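Local structure of ABC transporter, substrate-binding protein (Streptococcus pneumoniae, 5G5Y) at residues E123-N136 against K295-R307. The protein binds short- and long-chain fructooligosaccharides, preferring tetrasaccharides and larger, and delivers them to the FusABC-MsmK ABC transporter for import. Residues are numbered along the deposited sequence; the frame is centred on the assembly and turned at random.
With ZN (zinc ion), chain J.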
ATOM      1  N   GLU A 123       3.787  -9.624  -1.304  1.00 13.57           N
ATOM      2  CA  GLU A 123       3.007  -9.948  -0.101  1.00 15.26           C
ATOM      3  C   GLU A 123       1.532  -9.867  -0.421  1.00 15.26           C
ATOM      4  O   GLU A 123       0.937  -8.763  -0.424  1.00 15.07           O
ATOM      5  CB  GLU A 123       3.345  -9.005   1.050  1.00 16.33           C
ATOM      6  CG  GLU A 123       2.708  -9.327   2.394  1.00 17.29           C
ATOM      7  CD  GLU A 123       2.875  -8.192   3.410  1.00 18.81           C
ATOM      8  OE1 GLU A 123       2.099  -7.205   3.341  1.00 17.25           O
ATOM      9  OE2 GLU A 123       3.793  -8.244   4.267  1.00 18.67           O
ATOM     10  N   GLU A 124       0.911 -11.019  -0.661  1.00 14.24           N
ATOM     11  CA  GLU A 124      -0.536 -11.061  -0.894  1.00 15.18           C
ATOM     12  C   GLU A 124      -1.263 -11.238   0.438  1.00 15.62           C
ATOM     13  O   GLU A 124      -0.970 -12.176   1.188  1.00 16.01           O
ATOM     14  CB  GLU A 124      -0.878 -12.203  -1.837  1.00 14.95           C
ATOM     15  CG  GLU A 124      -0.225 -12.013  -3.204  1.00 15.72           C
ATOM     16  CD  GLU A 124      -0.710 -13.053  -4.204  1.00 17.68           C
ATOM     17  OE1 GLU A 124      -1.309 -14.053  -3.738  1.00 16.98           O
ATOM     18  OE2 GLU A 124      -0.486 -12.862  -5.427  1.00 18.09           O
ATOM     19  N   LEU A 125      -2.099 -10.254   0.793  1.00 15.33           N
ATOM     20  CA  LEU A 125      -3.046 -10.388   1.936  1.00 16.22           C
ATOM     21  C   LEU A 125      -4.415 -10.208   1.325  1.00 16.06           C
ATOM     22  O   LEU A 125      -4.925  -9.079   1.158  1.00 15.06           O
ATOM     23  CB  LEU A 125      -2.760  -9.359   3.016  1.00 17.06           C
ATOM     24  CG  LEU A 125      -1.549  -9.646   3.887  1.00 18.63           C
ATOM     25  CD1 LEU A 125      -1.105  -8.382   4.593  1.00 20.35           C
ATOM     26  CD2 LEU A 125      -1.859 -10.767   4.869  1.00 19.25           C
ATOM     27  N   GLY A 126      -4.963 -11.337   0.890  1.00 16.21           N
ATOM     28  CA  GLY A 126      -6.077 -11.350  -0.001  1.00 17.52           C
ATOM     29  C   GLY A 126      -5.699 -11.208  -1.454  1.00 18.65           C
ATOM     30  O   GLY A 126      -4.696 -10.582  -1.780  1.00 21.78           O
ATOM     31  N   ASP A 127      -6.541 -11.724  -2.334  1.00 19.84           N
ATOM     32  CA  ASP A 127      -6.336 -11.669  -3.807  1.00 22.41           C
ATOM     33  C   ASP A 127      -7.391 -10.828  -4.493  1.00 18.68           C
ATOM     34  O   ASP A 127      -8.520 -10.850  -4.076  1.00 17.86           O
ATOM     35  CB  ASP A 127      -6.497 -13.090  -4.408  1.00 26.41           C
ATOM     36  CG  ASP A 127      -5.195 -13.741  -4.692  1.00 31.56           C
ATOM     37  OD1 ASP A 127      -4.170 -13.028  -4.705  1.00 38.85           O
ATOM     38  OD2 ASP A 127      -5.190 -14.967  -4.924  1.00 36.50           O
ATOM     39  N   GLY A 128      -7.033 -10.202  -5.618  1.00 18.19           N
ATOM     40  CA  GLY A 128      -7.939  -9.406  -6.430  1.00 17.61           C
ATOM     41  C   GLY A 128      -8.726  -8.411  -5.587  1.00 17.07           C
ATOM     42  O   GLY A 128      -8.154  -7.680  -4.792  1.00 16.14           O
ATOM     43  N   LYS A 129     -10.046  -8.421  -5.724  1.00 15.06           N
ATOM     44  CA  LYS A 129     -10.903  -7.452  -5.026  1.00 15.07           C
ATOM     45  C   LYS A 129     -10.791  -7.574  -3.506  1.00 14.71           C
ATOM     46  O   LYS A 129     -10.977  -6.612  -2.780  1.00 13.69           O
ATOM     47  CB  LYS A 129     -12.359  -7.665  -5.456  1.00 15.44           C
ATOM     48  CG  LYS A 129     -12.660  -7.270  -6.898  1.00 15.71           C
ATOM     49  CD  LYS A 129     -14.081  -7.608  -7.283  1.00 15.43           C
ATOM     50  CE  LYS A 129     -14.330  -7.351  -8.755  1.00 16.94           C
ATOM     51  NZ  LYS A 129     -15.767  -7.558  -9.010  1.00 16.37           N
ATOM     52  N   GLU A 130     -10.447  -8.761  -3.040  1.00 14.40           N
ATOM     53  CA  GLU A 130     -10.355  -9.038  -1.610  1.00 15.00           C
ATOM     54  C   GLU A 130      -9.048  -8.599  -0.983  1.00 14.66           C
ATOM     55  O   GLU A 130      -8.928  -8.673   0.245  1.00 15.75           O
ATOM     56  CB  GLU A 130     -10.604 -10.542  -1.350  1.00 18.49           C
ATOM     57  CG  GLU A 130     -12.049 -10.911  -1.578  1.00 21.05           C
ATOM     58  CD  GLU A 130     -12.349 -12.403  -1.467  1.00 27.81           C
ATOM     59  OE1 GLU A 130     -11.699 -13.130  -0.707  1.00 30.43           O
ATOM     60  OE2 GLU A 130     -13.292 -12.846  -2.129  1.00 31.91           O
ATOM     61  N   SER A 131      -8.098  -8.070  -1.783  1.00 13.48           N
ATOM     62  CA  SER A 131      -6.831  -7.604  -1.255  1.00 13.05           C
ATOM     63  C   SER A 131      -7.073  -6.571  -0.158  1.00 13.46           C
ATOM     64  O   SER A 131      -7.958  -5.719  -0.274  1.00 12.14           O
ATOM     65  CB  SER A 131      -5.953  -6.989  -2.360  1.00 13.25           C
ATOM     66  OG  SER A 131      -4.792  -6.360  -1.808  1.00 12.53           O
ATOM     67  N   ILE A 132      -6.252  -6.641   0.883  1.00 13.90           N
ATOM     68  CA  ILE A 132      -6.278  -5.664   1.973  1.00 14.26           C
ATOM     69  C   ILE A 132      -6.037  -4.235   1.477  1.00 13.92           C
ATOM     70  O   ILE A 132      -6.418  -3.270   2.134  1.00 12.56           O
ATOM     71  CB  ILE A 132      -5.221  -6.042   3.063  1.00 14.84           C
ATOM     72  CG1 ILE A 132      -5.481  -5.286   4.378  1.00 15.54           C
ATOM     73  CG2 ILE A 132      -3.803  -5.807   2.565  1.00 15.68           C
ATOM     74  CD1 ILE A 132      -4.770  -5.888   5.582  1.00 16.85           C
ATOM     75  N   HIS A 133      -5.389  -4.127   0.315  1.00 13.02           N
ATOM     76  CA  HIS A 133      -5.087  -2.865  -0.306  1.00 14.00           C
ATOM     77  C   HIS A 133      -6.225  -2.210  -1.081  1.00 12.88           C
ATOM     78  O   HIS A 133      -6.121  -1.030  -1.409  1.00 13.76           O
ATOM     79  CB  HIS A 133      -3.884  -3.029  -1.220  1.00 14.26           C
ATOM     80  CG  HIS A 133      -2.681  -3.492  -0.494  1.00 15.43           C
ATOM     81  ND1 HIS A 133      -1.996  -2.688   0.392  1.00 17.54           N
ATOM     82  CD2 HIS A 133      -2.081  -4.700  -0.457  1.00 15.89           C
ATOM     83  CE1 HIS A 133      -0.985  -3.377   0.897  1.00 17.85           C
ATOM     84  NE2 HIS A 133      -1.042  -4.610   0.424  1.00 15.99           N
ATOM     85  N   SER A 134      -7.320  -2.939  -1.311  1.00 13.11           N
ATOM     86  CA  SER A 134      -8.403  -2.487  -2.184  1.00 12.44           C
ATOM     87  C   SER A 134      -9.059  -1.184  -1.734  1.00 13.07           C
ATOM     88  O   SER A 134      -9.504  -0.401  -2.584  1.00 12.25           O
ATOM     89  CB  SER A 134      -9.467  -3.579  -2.346  1.00 12.68           C
ATOM     90  OG  SER A 134      -8.954  -4.708  -3.044  1.00 12.43           O
ATOM     91  N   VAL A 135      -9.136  -0.980  -0.411  1.00 13.03           N
ATOM     92  CA  VAL A 135      -9.660   0.267   0.183  1.00 13.58           C
ATOM     93  C   VAL A 135      -8.643   0.658   1.212  1.00 14.01           C
ATOM     94  O   VAL A 135      -8.281  -0.180   2.052  1.00 15.02           O
ATOM     95  CB  VAL A 135     -11.028   0.041   0.859  1.00 13.81           C
ATOM     96  CG1 VAL A 135     -11.577   1.299   1.569  1.00 14.98           C
ATOM     97  CG2 VAL A 135     -12.018  -0.357  -0.203  1.00 15.92           C
ATOM     98  N   ASN A 136      -8.148   1.888   1.135  1.00 14.41           N
ATOM     99  CA  ASN A 136      -7.173   2.385   2.108  1.00 14.25           C
ATOM    100  C   ASN A 136      -7.814   3.297   3.163  1.00 15.42           C
ATOM    101  O   ASN A 136      -7.565   3.119   4.364  1.00 16.09           O
ATOM    102  CB  ASN A 136      -5.967   3.015   1.411  1.00 15.03           C
ATOM    103  CG  ASN A 136      -6.309   4.292   0.626  1.00 15.07           C
ATOM    104  OD1 ASN A 136      -7.314   4.380  -0.055  1.00 15.80           O
ATOM    105  ND2 ASN A 136      -5.448   5.261   0.708  1.00 17.26           N
ATOM    106  N   LYS A 295     -24.904   1.814  -5.243  1.00 14.81           N
ATOM    107  CA  LYS A 295     -23.738   1.699  -4.374  1.00 16.11           C
ATOM    108  C   LYS A 295     -22.535   1.230  -5.187  1.00 15.09           C
ATOM    109  O   LYS A 295     -22.673   0.424  -6.137  1.00 13.65           O
ATOM    110  CB  LYS A 295     -23.977   0.679  -3.282  1.00 17.60           C
ATOM    111  CG  LYS A 295     -25.015   1.080  -2.260  1.00 20.26           C
ATOM    112  CD  LYS A 295     -25.230  -0.082  -1.337  1.00 23.11           C
ATOM    113  CE  LYS A 295     -26.399   0.101  -0.410  1.00 28.17           C
ATOM    114  NZ  LYS A 295     -26.366  -0.982   0.618  1.00 30.13           N
ATOM    115  N   HIS A 296     -21.377   1.738  -4.820  1.00 13.81           N
ATOM    116  CA  HIS A 296     -20.129   1.416  -5.533  1.00 13.21           C
ATOM    117  C   HIS A 296     -18.961   1.656  -4.603  1.00 12.21           C
ATOM    118  O   HIS A 296     -18.996   2.551  -3.758  1.00 12.14           O
ATOM    119  CB  HIS A 296     -19.972   2.269  -6.807  1.00 13.59           C
ATOM    120  CG  HIS A 296     -18.834   1.856  -7.676  1.00 13.77           C
ATOM    121  ND1 HIS A 296     -18.810   0.637  -8.309  1.00 14.64           N
ATOM    122  CD2 HIS A 296     -17.670   2.479  -8.007  1.00 14.12           C
ATOM    123  CE1 HIS A 296     -17.711   0.534  -9.037  1.00 15.06           C
ATOM    124  NE2 HIS A 296     -16.980   1.628  -8.842  1.00 14.79           N
ATOM    125  N   VAL A 297     -17.928   0.835  -4.750  1.00 11.91           N
ATOM    126  CA  VAL A 297     -16.610   1.074  -4.178  1.00 11.89           C
ATOM    127  C   VAL A 297     -15.588   1.105  -5.307  1.00 11.76           C
ATOM    128  O   VAL A 297     -15.489   0.136  -6.092  1.00 11.41           O
ATOM    129  CB  VAL A 297     -16.232  -0.030  -3.180  1.00 11.79           C
ATOM    130  CG1 VAL A 297     -14.834   0.173  -2.636  1.00 12.52           C
ATOM    131  CG2 VAL A 297     -17.228  -0.031  -2.023  1.00 12.56           C
ATOM    132  N   ALA A 298     -14.819   2.193  -5.358  1.00 11.52           N
ATOM    133  CA  ALA A 298     -13.731   2.330  -6.326  1.00 11.67           C
ATOM    134  C   ALA A 298     -12.544   1.557  -5.748  1.00 11.87           C
ATOM    135  O   ALA A 298     -12.232   1.636  -4.538  1.00 13.18           O
ATOM    136  CB  ALA A 298     -13.374   3.757  -6.522  1.00 11.56           C
ATOM    137  N   ARG A 299     -11.911   0.756  -6.594  1.00 12.02           N
ATOM    138  CA  ARG A 299     -10.706   0.053  -6.168  1.00 12.03           C
ATOM    139  C   ARG A 299      -9.520   1.001  -6.228  1.00 11.95           C
ATOM    140  O   ARG A 299      -9.373   1.790  -7.192  1.00 12.00           O
ATOM    141  CB  ARG A 299     -10.463  -1.121  -7.067  1.00 12.81           C
ATOM    142  CG  ARG A 299     -11.527  -2.149  -6.931  1.00 13.35           C
ATOM    143  CD  ARG A 299     -11.360  -3.264  -7.948  1.00 13.57           C
ATOM    144  NE  ARG A 299     -10.170  -4.043  -7.677  1.00 12.39           N
ATOM    145  CZ  ARG A 299      -9.747  -5.083  -8.392  1.00 12.44           C
ATOM    146  NH1 ARG A 299     -10.377  -5.531  -9.492  1.00 12.12           N
ATOM    147  NH2 ARG A 299      -8.637  -5.704  -7.997  1.00 12.69           N
ATOM    148  N   THR A 300      -8.684   0.958  -5.203  1.00 11.44           N
ATOM    149  CA  THR A 300      -7.367   1.613  -5.305  1.00 12.31           C
ATOM    150  C   THR A 300      -6.514   0.783  -6.279  1.00 12.32           C
ATOM    151  O   THR A 300      -6.929  -0.316  -6.688  1.00 11.60           O
ATOM    152  CB  THR A 300      -6.552   1.631  -3.972  1.00 12.84           C
ATOM    153  OG1 THR A 300      -6.104   0.300  -3.659  1.00 13.86           O
ATOM    154  CG2 THR A 300      -7.365   2.207  -2.840  1.00 13.89           C
ATOM    155  N   ASN A 301      -5.320   1.310  -6.593  1.00 12.67           N
ATOM    156  CA  ASN A 301      -4.334   0.569  -7.350  1.00 13.29           C
ATOM    157  C   ASN A 301      -3.204   0.011  -6.472  1.00 13.48           C
ATOM    158  O   ASN A 301      -2.195  -0.457  -6.977  1.00 14.19           O
ATOM    159  CB  ASN A 301      -3.814   1.405  -8.515  1.00 12.83           C
ATOM    160  CG  ASN A 301      -4.935   1.920  -9.388  1.00 12.78           C
ATOM    161  OD1 ASN A 301      -5.812   1.140  -9.798  1.00 12.26           O
ATOM    162  ND2 ASN A 301      -4.965   3.211  -9.632  1.00 11.63           N
ATOM    163  N   GLY A 302      -3.441  -0.034  -5.173  1.00 13.24           N
ATOM    164  CA  GLY A 302      -2.479  -0.575  -4.238  1.00 14.18           C
ATOM    165  C   GLY A 302      -2.221  -2.043  -4.451  1.00 14.00           C
ATOM    166  O   GLY A 302      -3.123  -2.794  -4.846  1.00 13.82           O
ATOM    167  N   MET A 303      -0.993  -2.465  -4.175  1.00 16.53           N
ATOM    168  CA  MET A 303      -0.631  -3.876  -4.340  1.00 17.68           C
ATOM    169  C   MET A 303       0.547  -4.168  -3.426  1.00 17.25           C
ATOM    170  O   MET A 303       1.456  -3.340  -3.323  1.00 17.98           O
ATOM    171  CB  MET A 303      -0.252  -4.152  -5.796  1.00 21.13           C
ATOM    172  CG  MET A 303      -0.294  -5.632  -6.165  1.00 24.75           C
ATOM    173  SD  MET A 303       0.605  -6.066  -7.682  1.00 26.40           S
ATOM    174  CE  MET A 303      -0.149  -7.644  -8.003  1.00 27.27           C
ATOM    175  N   GLY A 304       0.557  -5.344  -2.794  1.00 16.09           N
ATOM    176  CA  GLY A 304       1.701  -5.783  -1.986  1.00 16.11           C
ATOM    177  C   GLY A 304       2.810  -6.242  -2.914  1.00 15.96           C
ATOM    178  O   GLY A 304       3.024  -7.445  -3.132  1.00 15.41           O
ATOM    179  N   PHE A 305       3.472  -5.276  -3.519  1.00 15.58           N
ATOM    180  CA  PHE A 305       4.475  -5.548  -4.549  1.00 15.70           C
ATOM    181  C   PHE A 305       5.504  -4.464  -4.582  1.00 16.18           C
ATOM    182  O   PHE A 305       5.168  -3.273  -4.570  1.00 15.56           O
ATOM    183  CB  PHE A 305       3.832  -5.695  -5.920  1.00 16.52           C
ATOM    184  CG  PHE A 305       4.815  -5.975  -7.029  1.00 16.16           C
ATOM    185  CD1 PHE A 305       5.366  -7.244  -7.204  1.00 15.82           C
ATOM    186  CD2 PHE A 305       5.216  -4.937  -7.886  1.00 15.86           C
ATOM    187  CE1 PHE A 305       6.231  -7.490  -8.271  1.00 15.45           C
ATOM    188  CE2 PHE A 305       6.111  -5.175  -8.905  1.00 16.02           C
ATOM    189  CZ  PHE A 305       6.633  -6.456  -9.084  1.00 15.37           C
ATOM    190  N   ALA A 306       6.758  -4.857  -4.536  1.00 14.53           N
ATOM    191  CA  ALA A 306       7.857  -3.921  -4.811  1.00 16.05           C
ATOM    192  C   ALA A 306       8.774  -4.562  -5.768  1.00 16.27           C
ATOM    193  O   ALA A 306       9.248  -5.674  -5.516  1.00 15.59           O
ATOM    194  CB  ALA A 306       8.577  -3.551  -3.527  1.00 16.23           C
ATOM    195  N   ARG A 307       9.044  -3.873  -6.881  1.00 16.92           N
ATOM    196  CA  ARG A 307       9.783  -4.448  -7.977  1.00 16.37           C
ATOM    197  C   ARG A 307      11.209  -4.872  -7.595  1.00 16.38           C
ATOM    198  O   ARG A 307      11.708  -5.882  -8.098  1.00 14.32           O
ATOM    199  CB  ARG A 307       9.889  -3.451  -9.151  1.00 18.16           C
ATOM    200  CG  ARG A 307       9.821  -4.144 -10.484  1.00 18.59           C
ATOM    201  CD  ARG A 307       9.770  -3.204 -11.673  1.00 17.53           C
ATOM    202  NE  ARG A 307       8.931  -2.021 -11.494  1.00 17.56           N
ATOM    203  CZ  ARG A 307       7.618  -1.941 -11.707  1.00 18.06           C
ATOM    204  NH1 ARG A 307       6.919  -2.992 -12.109  1.00 16.74           N
ATOM    205  NH2 ARG A 307       7.000  -0.761 -11.500  1.00 18.62           N
TER
HETATM  206 ZN    ZN J1543      -2.714 -15.099  -4.955  1.00 45.91          ZN
HETATM  207  O   HOH W   1      -3.689  -5.841  -4.241  1.00 38.39           O
HETATM  208  O   HOH W   2      -8.185  -4.122  -5.561  1.00 15.71           O
HETATM  209  O   HOH W   3      -2.410 -17.301  -4.277  1.00 15.18           O
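T300 meets H133 to N136 with both branches of its side chain. CB lies 3.7 Å from H133 O, and OG1, set between the backbone N and carbonyl carbon (chi1 71°), donates to that oxygen over 2.6 Å from above the carbonyl plane. The same OG1 accepts from G302 N, forming an ST turn, so one hydroxyl joins 123-136 and braces the turn of its own segment. CG2 rests 3.4 Å from S134 O and touches N136 OD1. The backbone adds an almost straight bond, T300 N to S134 O (177°). H133 lays its ring along 302-304: M303 C sits over one face, offset toward the rim, I132 CG2 covers the opposite face, and CD2 comes within 3.6 Å of G304 N. The guanidinium of R299, reached through a bend at chi3, takes K129 CG over one face; its NE donates to a water that donates to S134 OG, and its main polar partner is N418. V135 CG2 packs on V297 CG1. E123 N donates to G304 O (2.9 Å), where strand 121-123 runs antiparallel to 305-306. E123, a substrate-binding residue, is hydrogen-bonded at OE2 by N339, while E124 and D127 coordinate a zinc ion with K102. The two linkers, between the sheets of 121-123 and 138-142, are consistent with interdomain connections of a two-domain solute-binding protein, beside its sugar site.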